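Local coordinates for protein pectate lyase 47 (Bacillus sp. TS-47, PDB 1VBL) that probably cleaves pectate, the polygalacturonate of plant cell walls, by calcium-dependent eliminative lysis, as a thermostable secreted enzyme of polysaccharide lyase family 1, at residues N327-F332 and H397-V402. Residues are numbered along the deposited sequence; the frame is centred on the assembly and turned at random.
Sequences NNYFSF and HPTPSV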
loop_
_atom_site.group_PDB
_atom_site.type_symbol
_atom_site.label_atom_id
_atom_site.label_comp_id
_atom_site.label_asym_id
_atom_site.label_seq_id
_atom_site.Cartn_x
_atom_site.Cartn_y
_atom_site.Cartn_z
ATOM N N ASN A 327 11.054 -18.048 -3.246
ATOM C CA ASN A 327 10.553 -18.244 -4.597
ATOM C C ASN A 327 9.821 -17.078 -5.261
ATOM O O ASN A 327 8.690 -17.230 -5.731
ATOM C CB ASN A 327 9.660 -19.488 -4.595
ATOM C CG ASN A 327 10.402 -20.726 -4.112
ATOM O OD1 ASN A 327 11.512 -20.623 -3.584
ATOM N ND2 ASN A 327 9.792 -21.897 -4.282
ATOM N N ASN A 328 10.474 -15.921 -5.300
ATOM C CA ASN A 328 9.904 -14.750 -5.946
ATOM C C ASN A 328 10.578 -14.666 -7.306
ATOM O O ASN A 328 11.741 -15.038 -7.453
ATOM C CB ASN A 328 10.174 -13.489 -5.126
ATOM C CG ASN A 328 9.546 -13.554 -3.755
ATOM O OD1 ASN A 328 10.210 -13.881 -2.768
ATOM N ND2 ASN A 328 8.254 -13.269 -3.686
ATOM N N TYR A 329 9.841 -14.175 -8.292
ATOM C CA TYR A 329 10.337 -14.081 -9.661
ATOM C C TYR A 329 10.400 -12.635 -10.143
ATOM O O TYR A 329 9.395 -11.924 -10.110
ATOM C CB TYR A 329 9.404 -14.888 -10.566
ATOM C CG TYR A 329 9.943 -15.221 -11.939
ATOM C CD1 TYR A 329 10.138 -16.545 -12.317
ATOM C CD2 TYR A 329 10.217 -14.219 -12.873
ATOM C CE1 TYR A 329 10.588 -16.874 -13.593
ATOM C CE2 TYR A 329 10.671 -14.538 -14.160
ATOM C CZ TYR A 329 10.851 -15.871 -14.508
ATOM O OH TYR A 329 11.291 -16.208 -15.767
ATOM N N PHE A 330 11.576 -12.210 -10.604
ATOM C CA PHE A 330 11.760 -10.848 -11.105
ATOM C C PHE A 330 12.034 -10.843 -12.605
ATOM O O PHE A 330 12.839 -11.632 -13.099
ATOM C CB PHE A 330 12.944 -10.148 -10.423
ATOM C CG PHE A 330 12.735 -9.857 -8.966
ATOM C CD1 PHE A 330 12.905 -10.854 -8.012
ATOM C CD2 PHE A 330 12.396 -8.571 -8.549
ATOM C CE1 PHE A 330 12.744 -10.576 -6.661
ATOM C CE2 PHE A 330 12.230 -8.278 -7.200
ATOM C CZ PHE A 330 12.406 -9.284 -6.250
ATOM N N SER A 331 11.377 -9.935 -13.314
ATOM C CA SER A 331 11.560 -9.800 -14.753
ATOM C C SER A 331 11.826 -8.335 -15.086
ATOM O O SER A 331 11.072 -7.458 -14.677
ATOM C CB SER A 331 10.308 -10.273 -15.494
ATOM O OG SER A 331 10.467 -10.147 -16.894
ATOM N N PHE A 332 12.908 -8.080 -15.816
ATOM C CA PHE A 332 13.282 -6.726 -16.227
ATOM C C PHE A 332 13.548 -6.777 -17.731
ATOM O O PHE A 332 14.072 -7.772 -18.225
ATOM C CB PHE A 332 14.566 -6.284 -15.516
ATOM C CG PHE A 332 14.409 -6.069 -14.033
ATOM C CD1 PHE A 332 14.091 -4.810 -13.529
ATOM C CD2 PHE A 332 14.609 -7.118 -13.140
ATOM C CE1 PHE A 332 13.977 -4.598 -12.153
ATOM C CE2 PHE A 332 14.499 -6.918 -11.762
ATOM C CZ PHE A 332 14.183 -5.655 -11.267
ATOM N N HIS A 397 4.770 -22.339 -4.221
ATOM C CA HIS A 397 5.012 -22.872 -5.555
ATOM C C HIS A 397 6.451 -22.710 -6.010
ATOM O O HIS A 397 7.162 -21.814 -5.550
ATOM C CB HIS A 397 4.098 -22.188 -6.565
ATOM C CG HIS A 397 2.649 -22.273 -6.214
ATOM N ND1 HIS A 397 1.971 -23.470 -6.138
ATOM C CD2 HIS A 397 1.754 -21.311 -5.889
ATOM C CE1 HIS A 397 0.721 -23.242 -5.781
ATOM N NE2 HIS A 397 0.562 -21.940 -5.622
ATOM N N PRO A 398 6.903 -23.594 -6.915
ATOM C CA PRO A 398 8.268 -23.535 -7.440
ATOM C C PRO A 398 8.377 -22.236 -8.225
ATOM O O PRO A 398 7.484 -21.896 -8.995
ATOM C CB PRO A 398 8.356 -24.777 -8.326
ATOM C CG PRO A 398 6.926 -24.999 -8.757
ATOM C CD PRO A 398 6.162 -24.733 -7.489
ATOM N N THR A 399 9.476 -21.518 -8.036
ATOM C CA THR A 399 9.662 -20.225 -8.684
ATOM C C THR A 399 9.340 -20.106 -10.176
ATOM O O THR A 399 8.728 -19.122 -10.602
ATOM C CB THR A 399 11.088 -19.705 -8.444
ATOM O OG1 THR A 399 11.480 -20.004 -7.099
ATOM C CG2 THR A 399 11.133 -18.183 -8.642
ATOM N N PRO A 400 9.738 -21.090 -10.996
ATOM C CA PRO A 400 9.402 -20.903 -12.413
ATOM C C PRO A 400 7.908 -20.903 -12.762
ATOM O O PRO A 400 7.517 -20.428 -13.827
ATOM C CB PRO A 400 10.196 -22.011 -13.119
ATOM C CG PRO A 400 10.438 -23.028 -12.051
ATOM C CD PRO A 400 10.654 -22.227 -10.801
ATOM N N SER A 401 7.073 -21.402 -11.858
ATOM C CA SER A 401 5.628 -21.430 -12.093
ATOM C C SER A 401 4.938 -20.128 -11.664
ATOM O O SER A 401 3.778 -19.883 -12.013
ATOM C CB SER A 401 4.998 -22.596 -11.324
ATOM O OG SER A 401 5.562 -23.832 -11.724
ATOM N N VAL A 402 5.655 -19.292 -10.917
ATOM C CA VAL A 402 5.092 -18.044 -10.404
ATOM C C VAL A 402 4.527 -17.037 -11.414
ATOM O O VAL A 402 3.395 -16.590 -11.263
ATOM C CB VAL A 402 6.112 -17.329 -9.478
ATOM C CG1 VAL A 402 5.620 -15.927 -9.113
ATOM C CG2 VAL A 402 6.308 -18.158 -8.204
#
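H397 meets N327 through its backbone rather than its imidazole: the amide ND2 of N327 donates to the carbonyl O of H397 at 2.9 Å, with an almost straight N-H...O angle of 174°. The acceptor lies in the plane of the N327 amide, whereas the donor stands 37° above the carbonyl plane of H397. The backbone N of H397 in turn donates to OD1 of N298, on the neighbouring strand 293-303. P398 adds little beyond its CA, which lies 3.9 Å from N327 ND2.

At T399 the side chain splits into a polar and an apolar branch. OG1 packs 3.1 Å from CB of N327, while its hydrogen bond goes to the carbonyl of G356. CG2, anti to the backbone N, reaches the chain beyond N327, 3.4 Å from the carbonyl O of N328. The backbone O of T399 approaches the edge of the Y329 ring, 3.4 Å from CD1; the same oxygen accepts the N-H of V402 in the turn leading toward helix 402-409. The hydroxyl of Y329 is engaged by D360. V402 then closes the contact with both methyls: CG1 meets CB of Y329 at 4.2 Å, and CG2 sits 3.6 Å from the carbonyl O of N327, an oxygen that accepts a hydrogen bond from N298 ND2.

Here the segment leading into a C-terminal helix docks against strand 322-332 of the parallel beta-helix, away from the calcium site. Replacing N327 by alanine removes the amide, which is likely to leave the H397 carbonyl without that donor. The chemistry implies a division of labour, one directional amide bond helping to anchor the loop's entry while the methyls of T399 and V402 pack against backbone carbonyls and the base of the Y329 side chain.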